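Local coordinates for short-chain-enoyl-CoA hydratase (Clostridium acetobutylicum, PDB 5Z7R), which catalyses the reversible hydration of crotonyl-CoA to 3-hydroxybutyryl-CoA, and accepts hexenoyl-CoA but not longer substrates, at residues G12-V17 with I195-V200; D31-M36 with K88-L93; I101-G106 with N190-I195. One frame throughout, in Å; residues are numbered along the deposited sequence.

How the interactions relate
All three contacts lie within the enoyl-CoA hydratase/isomerase family region. Interactions 1 and 3 lie on one face of its six-stranded sheet, and helix 30-45 of interaction 2 packs on the other. Interactions 1 and 3 both use helix 188-201, share Ile195, and have centres about 10 Å apart: the helix meets strand 14-19 at one place and strand 100-104 at the other. Interaction 2 has its centre about 20 Å from either, yet touches interaction 1, Val17 CG1 lying 4.2 Å from Met36 SD. Interactions 2 and 3 follow one another inside the long loop closed by interaction 1, so helix 188-201, late in the chain, is laid across strands from its first and middle parts.

Interaction 1 of 3, residues G12-V17 with I195-V200; sequences GKVAVV and IANKIV
Ala196 is the first residue of helix 195-200 to meet the strand, and it does so with its methyl group: CB sits 4.4 Å from Val14 CG2, a loose apolar touch at a place where both residues are buried. Val14 also packs on Ile53 of the neighbouring strand 51-56. Its chi1 of only 10° leaves CG1 nearly eclipsed with the backbone N, with one methyl directed at Ala196 and the other at the next residue.

That next residue, Asn197, lies at the more open edge. Its side chain starts off along the flank of the contact, but the amide end swings in, and OD1 stops 3.8 Å from Val14 CG1, the two side chains crossing at about a right angle. This is van der Waals contact of an oxygen with a methyl group.

Further on, Ile199 turns to other neighbours, packing on Pro99 and on Phe163 of a second subunit. Val200 brings the helix to the turn that leads into the strand. With CG1 anti to its backbone N (chi1 162°), that methyl reaches Lys13 CB at 3.6 Å and Lys13 CD at 3.8 Å, lying against the aliphatic root of the lysine. The other methyl, CG2, faces the lysine backbone, 4.1 Å from Lys13 O. Val200 also touches Ala51, so it lies between the turn that precedes strand 14-19 and the start of strand 51-56.

Across these two segments the contact is van der Waals and largely apolar, with no polar bond between them. Its inner part is methyl on methyl; at the outer part Lys13 contributes the hydrocarbon of its chain, while Asn197 lays an amide oxygen against a methyl. Beyond CD the lysine bends twice and its ammonium group leads away from the helix on an exposed residue, so its charge probably pays little desolvation cost.

Interaction 2 of 3, residues D31-M36 with K88-L93; sequences DTLKEM and KVFRRL
Leu33 and Met36 pack against Val89 and Phe90 in a buried, apolar helix-helix contact between helices 30-45 and 76-95. The two segments run in roughly the same direction, their axes 31° apart and 10.0 Å at closest approach, and helix 30-45 in turn lies on the sheet, with Met36 touching Val6 and Val17.

Val89 is the centre of the contact. Its isopropyl group straddles the backbone carbonyl of Leu33, with CG2 3.8 Å and CG1 3.9 Å from Leu33 O, so both methyls rest against the helix backbone. CG1 also reaches one turn further along, 4.1 Å from Met36 CB. Met36 holds CG anti to the backbone N (chi1 -166°), and the bends that follow take its sulfur and terminal methyl away from helix 76-95, leaving only the base of the side chain to meet Val89 at about a right angle.

Leu33 sets out along the flank of its helix, but its branched end comes across to Phe90, where CD2 lies 3.8 Å from CE1 in an oblique approach to the ring. Phe143 packs edge-to-face with the same ring. The ring also comes within about 4 Å of the side chain of Glu114, the active-site nucleophile by similarity, so this helix pair borders the probable catalytic site and Phe90 forms part of the apolar surroundings of Glu114.

Arg92, further along helix 76-95, forms salt bridges to Asp37 and Glu44 on the same helix that carries Leu33, adding charged links between the pair beyond the methyl contacts. All four touching residues are buried and apolar, so shape and exclusion of water account for the inner face of the interface, with the charges of Arg92 and its partners lying beyond it.

Interaction 3 of 3, residues I101-G106 with N190-I195; sequences IAAVNG and NTAKEI
Ile101 does the tightest packing here, reaching from the strand to two successive turns of the helix. Its CG1 branch, anti to the carbonyl carbon (chi1 -63°), carries CD1 to 3.8 Å from Ile195 CG2, where the two side chains meet at a slant. The same CD1 lies 3.9 Å from Ala192 O, so it rests on backbone as well as on methyl. The CG2 branch turns to Ala192, 4.3 Å from its CB.

Two residues along the strand, the fit is thinner. Ala103 CB faces Ala192 CB at 4.4 Å, and these small side chains let the backbones come close, with CA atoms 6.4 Å apart. Ile53 of the adjacent strand touches both alanines and fills in beside them.

On the far side of the helix the character changes: Asn190 and Glu194 are exposed. Lys193 starts away from strand 101-104, and its NZ forms a salt bridge with Glu11 of strand 6-11, at the edge of the same sheet. Ile195 also packs on Thr164 of a second subunit.

The strand and helix segments run nearly antiparallel, 170° apart with axes 9.1 Å from each other. An amphipathic helix laid along a central sheet strand, flanked here by parallel strands 51-56 and 121-125, is in keeping with the layered alpha/beta core of the crotonase fold.

Interaction 1 of 3, residues G12-V17 with I195-V200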
ATOM      1  N   GLY A  12      38.392  12.515   6.825  1.00 63.70           N
ATOM      2  CA  GLY A  12      38.431  12.443   5.367  1.00 64.63           C
ATOM      3  C   GLY A  12      37.038  12.625   4.783  1.00 65.89           C
ATOM      4  O   GLY A  12      36.585  13.757   4.553  1.00 72.01           O
ATOM      5  N   LYS A  13      36.346  11.518   4.545  1.00 56.58           N
ATOM      6  CA  LYS A  13      34.996  11.593   4.009  1.00 53.89           C
ATOM      7  C   LYS A  13      33.969  10.888   4.899  1.00 47.01           C
ATOM      8  O   LYS A  13      32.809  10.723   4.496  1.00 47.08           O
ATOM      9  CB  LYS A  13      34.954  11.059   2.567  1.00 55.93           C
ATOM     10  CG  LYS A  13      35.890  11.774   1.590  1.00 58.34           C
ATOM     11  CD  LYS A  13      35.671  11.347   0.135  1.00 57.69           C
ATOM     12  CE  LYS A  13      36.939  11.408  -0.723  1.00 59.98           C
ATOM     13  NZ  LYS A  13      37.263  12.769  -1.252  1.00 56.97           N
ATOM     14  N   VAL A  14      34.356  10.512   6.116  1.00 40.36           N
ATOM     15  CA  VAL A  14      33.390   9.883   7.017  1.00 42.83           C
ATOM     16  C   VAL A  14      33.232  10.627   8.330  1.00 43.56           C
ATOM     17  O   VAL A  14      34.196  11.046   8.933  1.00 48.65           O
ATOM     18  CB  VAL A  14      33.647   8.354   7.255  1.00 40.39           C
ATOM     19  CG1 VAL A  14      34.971   7.890   6.699  1.00 41.58           C
ATOM     20  CG2 VAL A  14      33.493   7.939   8.715  1.00 38.67           C
ATOM     21  N   ALA A  15      32.001  10.759   8.790  1.00 40.56           N
ATOM     22  CA  ALA A  15      31.759  11.392  10.056  1.00 38.34           C
ATOM     23  C   ALA A  15      31.384  10.366  11.081  1.00 38.24           C
ATOM     24  O   ALA A  15      30.533   9.514  10.826  1.00 46.11           O
ATOM     25  CB  ALA A  15      30.653  12.416   9.926  1.00 39.56           C
ATOM     26  N   VAL A  16      31.998  10.465  12.253  1.00 35.09           N
ATOM     27  CA  VAL A  16      31.671   9.637  13.373  1.00 32.12           C
ATOM     28  C   VAL A  16      30.872  10.469  14.352  1.00 31.94           C
ATOM     29  O   VAL A  16      31.266  11.571  14.728  1.00 38.86           O
ATOM     30  CB  VAL A  16      32.947   9.093  14.045  1.00 31.80           C
ATOM     31  CG1 VAL A  16      32.612   8.084  15.123  1.00 29.17           C
ATOM     32  CG2 VAL A  16      33.866   8.472  13.004  1.00 31.56           C
ATOM     33  N   VAL A  17      29.749   9.939  14.770  1.00 30.74           N
ATOM     34  CA  VAL A  17      28.888  10.640  15.671  1.00 29.12           C
ATOM     35  C   VAL A  17      28.843   9.743  16.852  1.00 30.33           C
ATOM     36  O   VAL A  17      28.610   8.548  16.710  1.00 35.15           O
ATOM     37  CB  VAL A  17      27.495  10.832  15.057  1.00 26.47           C
ATOM     38  CG1 VAL A  17      26.535  11.499  16.023  1.00 25.36           C
ATOM     39  CG2 VAL A  17      27.586  11.660  13.786  1.00 26.63           C
ATOM     40  N   ILE A 195      34.012  -0.816   6.568  1.00 34.80           N
ATOM     41  CA  ILE A 195      32.734  -0.733   5.825  1.00 35.95           C
ATOM     42  C   ILE A 195      32.534   0.691   5.276  1.00 32.82           C
ATOM     43  O   ILE A 195      32.353   0.875   4.097  1.00 34.93           O
ATOM     44  CB  ILE A 195      31.530  -1.185   6.666  1.00 37.53           C
ATOM     45  CG1 ILE A 195      31.646  -2.673   6.954  1.00 38.33           C
ATOM     46  CG2 ILE A 195      30.215  -0.881   5.932  1.00 38.19           C
ATOM     47  CD1 ILE A 195      30.844  -3.137   8.151  1.00 40.07           C
ATOM     48  N   ALA A 196      32.634   1.695   6.129  1.00 33.81           N
ATOM     49  CA  ALA A 196      32.467   3.082   5.695  1.00 34.23           C
ATOM     50  C   ALA A 196      33.392   3.433   4.560  1.00 35.47           C
ATOM     51  O   ALA A 196      32.998   4.114   3.605  1.00 32.38           O
ATOM     52  CB  ALA A 196      32.704   4.011   6.856  1.00 34.32           C
ATOM     53  N   ASN A 197      34.625   2.924   4.646  1.00 38.00           N
ATOM     54  CA  ASN A 197      35.658   3.280   3.682  1.00 39.00           C
ATOM     55  C   ASN A 197      35.402   2.692   2.309  1.00 36.07           C
ATOM     56  O   ASN A 197      35.560   3.380   1.316  1.00 32.19           O
ATOM     57  CB  ASN A 197      37.063   2.948   4.231  1.00 41.39           C
ATOM     58  CG  ASN A 197      37.436   3.850   5.409  1.00 47.97           C
ATOM     59  OD1 ASN A 197      37.224   5.069   5.362  1.00 45.09           O
ATOM     60  ND2 ASN A 197      37.960   3.258   6.481  1.00 51.95           N
ATOM     61  N   LYS A 198      34.984   1.429   2.254  1.00 38.40           N
ATOM     62  CA  LYS A 198      34.533   0.853   0.983  1.00 40.55           C
ATOM     63  C   LYS A 198      33.407   1.705   0.444  1.00 35.43           C
ATOM     64  O   LYS A 198      33.455   2.120  -0.705  1.00 34.27           O
ATOM     65  CB  LYS A 198      34.052  -0.608   1.102  1.00 48.04           C
ATOM     66  CG  LYS A 198      34.964  -1.490   1.926  1.00 57.49           C
ATOM     67  CD  LYS A 198      34.735  -2.974   1.701  1.00 66.11           C
ATOM     68  CE  LYS A 198      35.639  -3.842   2.600  1.00 67.09           C
ATOM     69  NZ  LYS A 198      35.055  -4.130   3.954  1.00 66.33           N
ATOM     70  N   ILE A 199      32.398   1.993   1.267  1.00 33.19           N
ATOM     71  CA  ILE A 199      31.271   2.793   0.759  1.00 31.72           C
ATOM     72  C   ILE A 199      31.753   4.097   0.111  1.00 32.76           C
ATOM     73  O   ILE A 199      31.313   4.497  -0.979  1.00 31.45           O
ATOM     74  CB  ILE A 199      30.256   3.107   1.857  1.00 30.22           C
ATOM     75  CG1 ILE A 199      29.601   1.780   2.314  1.00 28.93           C
ATOM     76  CG2 ILE A 199      29.256   4.145   1.352  1.00 29.31           C
ATOM     77  CD1 ILE A 199      28.605   1.888   3.457  1.00 26.00           C
ATOM     78  N   VAL A 200      32.679   4.748   0.795  1.00 37.71           N
ATOM     79  CA  VAL A 200      33.208   6.060   0.368  1.00 39.65           C
ATOM     80  C   VAL A 200      34.026   6.009  -0.933  1.00 36.15           C
ATOM     81  O   VAL A 200      34.043   6.969  -1.692  1.00 35.56           O
ATOM     82  CB  VAL A 200      34.025   6.657   1.530  1.00 42.84           C
ATOM     83  CG1 VAL A 200      34.936   7.764   1.055  1.00 45.49           C
ATOM     84  CG2 VAL A 200      33.081   7.132   2.631  1.00 44.01           C
TER

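Interaction 2 of 3, residues D31-M36 with K88-L93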
ATOM      1  N   ASP A  31      17.264  16.917  25.109  1.00 39.12           N
ATOM      2  CA  ASP A  31      18.431  17.703  24.673  1.00 40.76           C
ATOM      3  C   ASP A  31      19.267  16.877  23.709  1.00 38.24           C
ATOM      4  O   ASP A  31      19.813  17.412  22.733  1.00 38.12           O
ATOM      5  CB  ASP A  31      19.318  18.169  25.842  1.00 44.61           C
ATOM      6  CG  ASP A  31      18.618  19.138  26.780  1.00 50.08           C
ATOM      7  OD1 ASP A  31      17.654  19.807  26.358  1.00 52.12           O
ATOM      8  OD2 ASP A  31      19.038  19.226  27.955  1.00 54.62           O
ATOM      9  N   THR A  32      19.374  15.576  23.988  1.00 36.46           N
ATOM     10  CA  THR A  32      20.150  14.667  23.140  1.00 34.13           C
ATOM     11  C   THR A  32      19.501  14.514  21.760  1.00 32.64           C
ATOM     12  O   THR A  32      20.168  14.669  20.719  1.00 33.21           O
ATOM     13  CB  THR A  32      20.313  13.292  23.802  1.00 35.48           C
ATOM     14  OG1 THR A  32      20.740  13.452  25.156  1.00 39.31           O
ATOM     15  CG2 THR A  32      21.332  12.462  23.092  1.00 37.00           C
ATOM     16  N   LEU A  33      18.197  14.263  21.742  1.00 33.55           N
ATOM     17  CA  LEU A  33      17.479  14.165  20.481  1.00 33.56           C
ATOM     18  C   LEU A  33      17.617  15.444  19.679  1.00 37.01           C
ATOM     19  O   LEU A  33      17.856  15.426  18.452  1.00 35.66           O
ATOM     20  CB  LEU A  33      16.023  13.873  20.732  1.00 33.61           C
ATOM     21  CG  LEU A  33      15.659  12.533  21.377  1.00 36.17           C
ATOM     22  CD1 LEU A  33      14.198  12.516  21.788  1.00 36.12           C
ATOM     23  CD2 LEU A  33      15.936  11.360  20.444  1.00 36.40           C
ATOM     24  N   LYS A  34      17.486  16.567  20.381  1.00 44.07           N
ATOM     25  CA  LYS A  34      17.614  17.879  19.754  1.00 46.56           C
ATOM     26  C   LYS A  34      18.994  18.063  19.119  1.00 41.71           C
ATOM     27  O   LYS A  34      19.109  18.438  17.954  1.00 35.34           O
ATOM     28  CB  LYS A  34      17.327  18.973  20.787  1.00 56.80           C
ATOM     29  CG  LYS A  34      15.839  19.158  21.104  1.00 63.24           C
ATOM     30  CD  LYS A  34      15.337  20.559  20.767  1.00 71.67           C
ATOM     31  CE  LYS A  34      15.864  21.595  21.767  1.00 77.36           C
ATOM     32  NZ  LYS A  34      15.808  22.994  21.242  1.00 77.53           N
ATOM     33  N   GLU A  35      20.042  17.771  19.884  1.00 41.23           N
ATOM     34  CA  GLU A  35      21.403  17.850  19.358  1.00 42.21           C
ATOM     35  C   GLU A  35      21.620  16.877  18.174  1.00 39.16           C
ATOM     36  O   GLU A  35      22.337  17.188  17.210  1.00 33.38           O
ATOM     37  CB  GLU A  35      22.402  17.581  20.494  1.00 48.07           C
ATOM     38  CG  GLU A  35      22.415  18.654  21.587  1.00 52.40           C
ATOM     39  CD  GLU A  35      23.355  18.358  22.755  1.00 57.38           C
ATOM     40  OE1 GLU A  35      24.545  18.007  22.527  1.00 56.78           O
ATOM     41  OE2 GLU A  35      22.901  18.505  23.913  1.00 57.61           O
ATOM     42  N   MET A  36      20.976  15.709  18.233  1.00 38.72           N
ATOM     43  CA  MET A  36      21.124  14.691  17.184  1.00 37.27           C
ATOM     44  C   MET A  36      20.591  15.245  15.875  1.00 35.67           C
ATOM     45  O   MET A  36      21.238  15.163  14.814  1.00 35.01           O
ATOM     46  CB  MET A  36      20.368  13.440  17.584  1.00 38.69           C
ATOM     47  CG  MET A  36      20.691  12.195  16.772  1.00 41.40           C
ATOM     48  SD  MET A  36      22.426  11.693  16.765  1.00 40.90           S
ATOM     49  CE  MET A  36      22.713  11.713  18.514  1.00 43.66           C
ATOM     50  N   LYS A  88      10.517  11.621  14.525  1.00 26.14           N
ATOM     51  CA  LYS A  88      10.901  12.570  13.509  1.00 29.83           C
ATOM     52  C   LYS A  88      12.439  12.651  13.412  1.00 29.52           C
ATOM     53  O   LYS A  88      12.990  12.743  12.326  1.00 27.59           O
ATOM     54  CB  LYS A  88      10.288  13.942  13.784  1.00 32.76           C
ATOM     55  CG  LYS A  88      10.507  14.912  12.641  1.00 39.89           C
ATOM     56  CD  LYS A  88       9.457  16.029  12.593  1.00 47.66           C
ATOM     57  CE  LYS A  88       9.553  16.976  13.780  1.00 54.23           C
ATOM     58  NZ  LYS A  88      10.959  17.408  14.061  1.00 58.36           N
ATOM     59  N   VAL A  89      13.118  12.616  14.553  1.00 28.37           N
ATOM     60  CA  VAL A  89      14.572  12.650  14.549  1.00 30.49           C
ATOM     61  C   VAL A  89      15.131  11.359  13.925  1.00 26.81           C
ATOM     62  O   VAL A  89      15.945  11.387  13.033  1.00 26.06           O
ATOM     63  CB  VAL A  89      15.160  12.814  15.971  1.00 30.58           C
ATOM     64  CG1 VAL A  89      16.660  12.657  15.904  1.00 32.16           C
ATOM     65  CG2 VAL A  89      14.801  14.173  16.561  1.00 32.94           C
ATOM     66  N   PHE A  90      14.671  10.227  14.414  1.00 27.63           N
ATOM     67  CA  PHE A  90      15.102   8.920  13.867  1.00 26.93           C
ATOM     68  C   PHE A  90      14.782   8.684  12.386  1.00 26.15           C
ATOM     69  O   PHE A  90      15.572   8.094  11.667  1.00 28.07           O
ATOM     70  CB  PHE A  90      14.472   7.843  14.712  1.00 26.30           C
ATOM     71  CG  PHE A  90      15.061   7.749  16.075  1.00 26.42           C
ATOM     72  CD1 PHE A  90      15.908   8.755  16.561  1.00 27.47           C
ATOM     73  CD2 PHE A  90      14.801   6.648  16.870  1.00 26.80           C
ATOM     74  CE1 PHE A  90      16.440   8.672  17.824  1.00 26.73           C
ATOM     75  CE2 PHE A  90      15.341   6.559  18.139  1.00 29.06           C
ATOM     76  CZ  PHE A  90      16.152   7.574  18.620  1.00 28.16           C
ATOM     77  N   ARG A  91      13.631   9.169  11.930  1.00 27.69           N
ATOM     78  CA  ARG A  91      13.251   9.059  10.525  1.00 27.69           C
ATOM     79  C   ARG A  91      14.164   9.881   9.653  1.00 29.34           C
ATOM     80  O   ARG A  91      14.438   9.496   8.503  1.00 31.40           O
ATOM     81  CB  ARG A  91      11.809   9.527  10.319  1.00 28.43           C
ATOM     82  CG  ARG A  91      11.342   9.464   8.890  1.00 26.93           C
ATOM     83  CD  ARG A  91      11.402   8.017   8.401  1.00 27.00           C
ATOM     84  NE  ARG A  91      10.599   7.853   7.202  1.00 25.56           N
ATOM     85  CZ  ARG A  91      10.893   7.056   6.174  1.00 25.47           C
ATOM     86  NH1 ARG A  91      10.068   7.027   5.123  1.00 25.45           N
ATOM     87  NH2 ARG A  91      11.967   6.281   6.181  1.00 23.42           N
ATOM     88  N   ARG A  92      14.646  11.008  10.184  1.00 30.38           N
ATOM     89  CA  ARG A  92      15.539  11.878   9.415  1.00 30.54           C
ATOM     90  C   ARG A  92      16.886  11.191   9.203  1.00 28.37           C
ATOM     91  O   ARG A  92      17.497  11.303   8.124  1.00 29.34           O
ATOM     92  CB  ARG A  92      15.754  13.202  10.139  1.00 33.29           C
ATOM     93  CG  ARG A  92      16.506  14.255   9.314  1.00 34.80           C
ATOM     94  CD  ARG A  92      16.575  15.540  10.117  1.00 35.50           C
ATOM     95  NE  ARG A  92      17.255  16.653   9.448  1.00 38.06           N
ATOM     96  CZ  ARG A  92      17.361  17.860   9.997  1.00 35.07           C
ATOM     97  NH1 ARG A  92      16.849  18.079  11.202  1.00 32.42           N
ATOM     98  NH2 ARG A  92      17.998  18.828   9.366  1.00 36.41           N
ATOM     99  N   LEU A  93      17.323  10.487  10.241  1.00 25.06           N
ATOM    100  CA  LEU A  93      18.516   9.672  10.181  1.00 26.75           C
ATOM    101  C   LEU A  93      18.369   8.531   9.147  1.00 27.57           C
ATOM    102  O   LEU A  93      19.287   8.286   8.323  1.00 29.66           O
ATOM    103  CB  LEU A  93      18.813   9.093  11.561  1.00 27.04           C
ATOM    104  CG  LEU A  93      20.157   8.386  11.707  1.00 27.13           C
ATOM    105  CD1 LEU A  93      21.309   9.388  11.680  1.00 27.51           C
ATOM    106  CD2 LEU A  93      20.228   7.617  13.007  1.00 27.36           C
TER

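Interaction 3 of 3, residues I101-G106 with N190-I195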
ATOM      1  N   ILE A 101      26.037   3.791   9.630  1.00 29.96           N
ATOM      2  CA  ILE A 101      26.403   2.545  10.220  1.00 28.88           C
ATOM      3  C   ILE A 101      26.327   2.759  11.711  1.00 29.44           C
ATOM      4  O   ILE A 101      26.991   3.671  12.246  1.00 33.76           O
ATOM      5  CB  ILE A 101      27.857   2.167   9.808  1.00 30.22           C
ATOM      6  CG1 ILE A 101      27.964   1.959   8.300  1.00 32.38           C
ATOM      7  CG2 ILE A 101      28.358   0.893  10.486  1.00 30.99           C
ATOM      8  CD1 ILE A 101      29.312   2.372   7.744  1.00 32.50           C
ATOM      9  N   ALA A 102      25.532   1.943  12.380  1.00 26.15           N
ATOM     10  CA  ALA A 102      25.551   1.873  13.822  1.00 26.69           C
ATOM     11  C   ALA A 102      26.642   0.892  14.313  1.00 31.51           C
ATOM     12  O   ALA A 102      26.566  -0.332  14.052  1.00 31.44           O
ATOM     13  CB  ALA A 102      24.222   1.423  14.339  1.00 24.55           C
ATOM     14  N   ALA A 103      27.642   1.412  15.026  1.00 30.12           N
ATOM     15  CA  ALA A 103      28.591   0.555  15.705  1.00 30.65           C
ATOM     16  C   ALA A 103      28.113   0.360  17.118  1.00 30.25           C
ATOM     17  O   ALA A 103      28.359   1.159  18.011  1.00 31.35           O
ATOM     18  CB  ALA A 103      29.982   1.146  15.666  1.00 32.35           C
ATOM     19  N   VAL A 104      27.396  -0.721  17.325  1.00 31.90           N
ATOM     20  CA  VAL A 104      26.748  -0.913  18.597  1.00 33.54           C
ATOM     21  C   VAL A 104      27.800  -1.528  19.472  1.00 36.53           C
ATOM     22  O   VAL A 104      28.182  -2.700  19.304  1.00 41.92           O
ATOM     23  CB  VAL A 104      25.496  -1.803  18.473  1.00 32.15           C
ATOM     24  CG1 VAL A 104      24.822  -2.025  19.820  1.00 31.52           C
ATOM     25  CG2 VAL A 104      24.531  -1.175  17.493  1.00 32.20           C
ATOM     26  N   ASN A 105      28.279  -0.712  20.394  1.00 35.74           N
ATOM     27  CA  ASN A 105      29.414  -1.068  21.232  1.00 34.62           C
ATOM     28  C   ASN A 105      28.998  -1.585  22.580  1.00 32.15           C
ATOM     29  O   ASN A 105      29.828  -1.889  23.405  1.00 30.43           O
ATOM     30  CB  ASN A 105      30.349   0.132  21.410  1.00 36.44           C
ATOM     31  CG  ASN A 105      29.668   1.298  22.115  1.00 36.32           C
ATOM     32  OD1 ASN A 105      29.777   1.454  23.345  1.00 37.47           O
ATOM     33  ND2 ASN A 105      28.925   2.094  21.345  1.00 30.74           N
ATOM     34  N   GLY A 106      27.711  -1.725  22.826  1.00 34.51           N
ATOM     35  CA  GLY A 106      27.310  -2.179  24.153  1.00 33.29           C
ATOM     36  C   GLY A 106      25.824  -2.159  24.285  1.00 34.40           C
ATOM     37  O   GLY A 106      25.132  -2.443  23.332  1.00 35.82           O
ATOM     38  N   ASN A 190      37.204  -0.368  13.758  1.00 40.56           N
ATOM     39  CA  ASN A 190      37.932  -0.708  12.531  1.00 42.72           C
ATOM     40  C   ASN A 190      36.950  -1.346  11.593  1.00 39.31           C
ATOM     41  O   ASN A 190      36.940  -1.003  10.402  1.00 41.39           O
ATOM     42  CB  ASN A 190      39.129  -1.680  12.726  1.00 44.63           C
ATOM     43  CG  ASN A 190      40.342  -1.022  13.358  1.00 46.12           C
ATOM     44  OD1 ASN A 190      40.567   0.189  13.225  1.00 43.79           O
ATOM     45  ND2 ASN A 190      41.136  -1.826  14.070  1.00 47.72           N
ATOM     46  N   THR A 191      36.130  -2.271  12.096  1.00 33.25           N
ATOM     47  CA  THR A 191      35.182  -2.919  11.181  1.00 37.12           C
ATOM     48  C   THR A 191      34.244  -1.870  10.518  1.00 35.15           C
ATOM     49  O   THR A 191      34.175  -1.805   9.284  1.00 31.77           O
ATOM     50  CB  THR A 191      34.380  -4.046  11.841  1.00 39.14           C
ATOM     51  OG1 THR A 191      35.286  -4.958  12.455  1.00 43.22           O
ATOM     52  CG2 THR A 191      33.567  -4.802  10.802  1.00 38.12           C
ATOM     53  N   ALA A 192      33.575  -1.048  11.342  1.00 32.81           N
ATOM     54  CA  ALA A 192      32.770   0.091  10.862  1.00 31.80           C
ATOM     55  C   ALA A 192      33.483   0.955   9.836  1.00 33.51           C
ATOM     56  O   ALA A 192      32.903   1.283   8.785  1.00 30.47           O
ATOM     57  CB  ALA A 192      32.356   0.947  12.017  1.00 31.67           C
ATOM     58  N   LYS A 193      34.744   1.308  10.134  1.00 35.12           N
ATOM     59  CA  LYS A 193      35.515   2.217   9.294  1.00 34.67           C
ATOM     60  C   LYS A 193      35.878   1.571   8.009  1.00 36.17           C
ATOM     61  O   LYS A 193      35.919   2.243   6.984  1.00 33.52           O
ATOM     62  CB  LYS A 193      36.784   2.764   9.989  1.00 40.23           C
ATOM     63  CG  LYS A 193      36.501   3.764  11.109  1.00 41.51           C
ATOM     64  CD  LYS A 193      37.688   4.617  11.546  1.00 43.75           C
ATOM     65  CE  LYS A 193      37.818   4.667  13.075  1.00 47.31           C
ATOM     66  NZ  LYS A 193      38.020   6.039  13.617  1.00 48.70           N
ATOM     67  N   GLU A 194      36.131   0.264   8.023  1.00 38.21           N
ATOM     68  CA  GLU A 194      36.424  -0.388   6.754  1.00 40.35           C
ATOM     69  C   GLU A 194      35.149  -0.545   5.925  1.00 37.16           C
ATOM     70  O   GLU A 194      35.176  -0.333   4.705  1.00 34.81           O
ATOM     71  CB  GLU A 194      37.244  -1.684   6.919  1.00 50.08           C
ATOM     72  CG  GLU A 194      36.536  -2.911   7.470  1.00 56.96           C
ATOM     73  CD  GLU A 194      37.459  -3.862   8.257  1.00 65.02           C
ATOM     74  OE1 GLU A 194      37.157  -5.086   8.293  1.00 63.11           O
ATOM     75  OE2 GLU A 194      38.461  -3.393   8.870  1.00 66.60           O
ATOM     76  N   ILE A 195      34.012  -0.816   6.568  1.00 34.80           N
ATOM     77  CA  ILE A 195      32.734  -0.733   5.825  1.00 35.95           C
ATOM     78  C   ILE A 195      32.534   0.691   5.276  1.00 32.82           C
ATOM     79  O   ILE A 195      32.353   0.875   4.097  1.00 34.93           O
ATOM     80  CB  ILE A 195      31.530  -1.185   6.666  1.00 37.53           C
ATOM     81  CG1 ILE A 195      31.646  -2.673   6.954  1.00 38.33           C
ATOM     82  CG2 ILE A 195      30.215  -0.881   5.932  1.00 38.19           C
ATOM     83  CD1 ILE A 195      30.844  -3.137   8.151  1.00 40.07           C
TER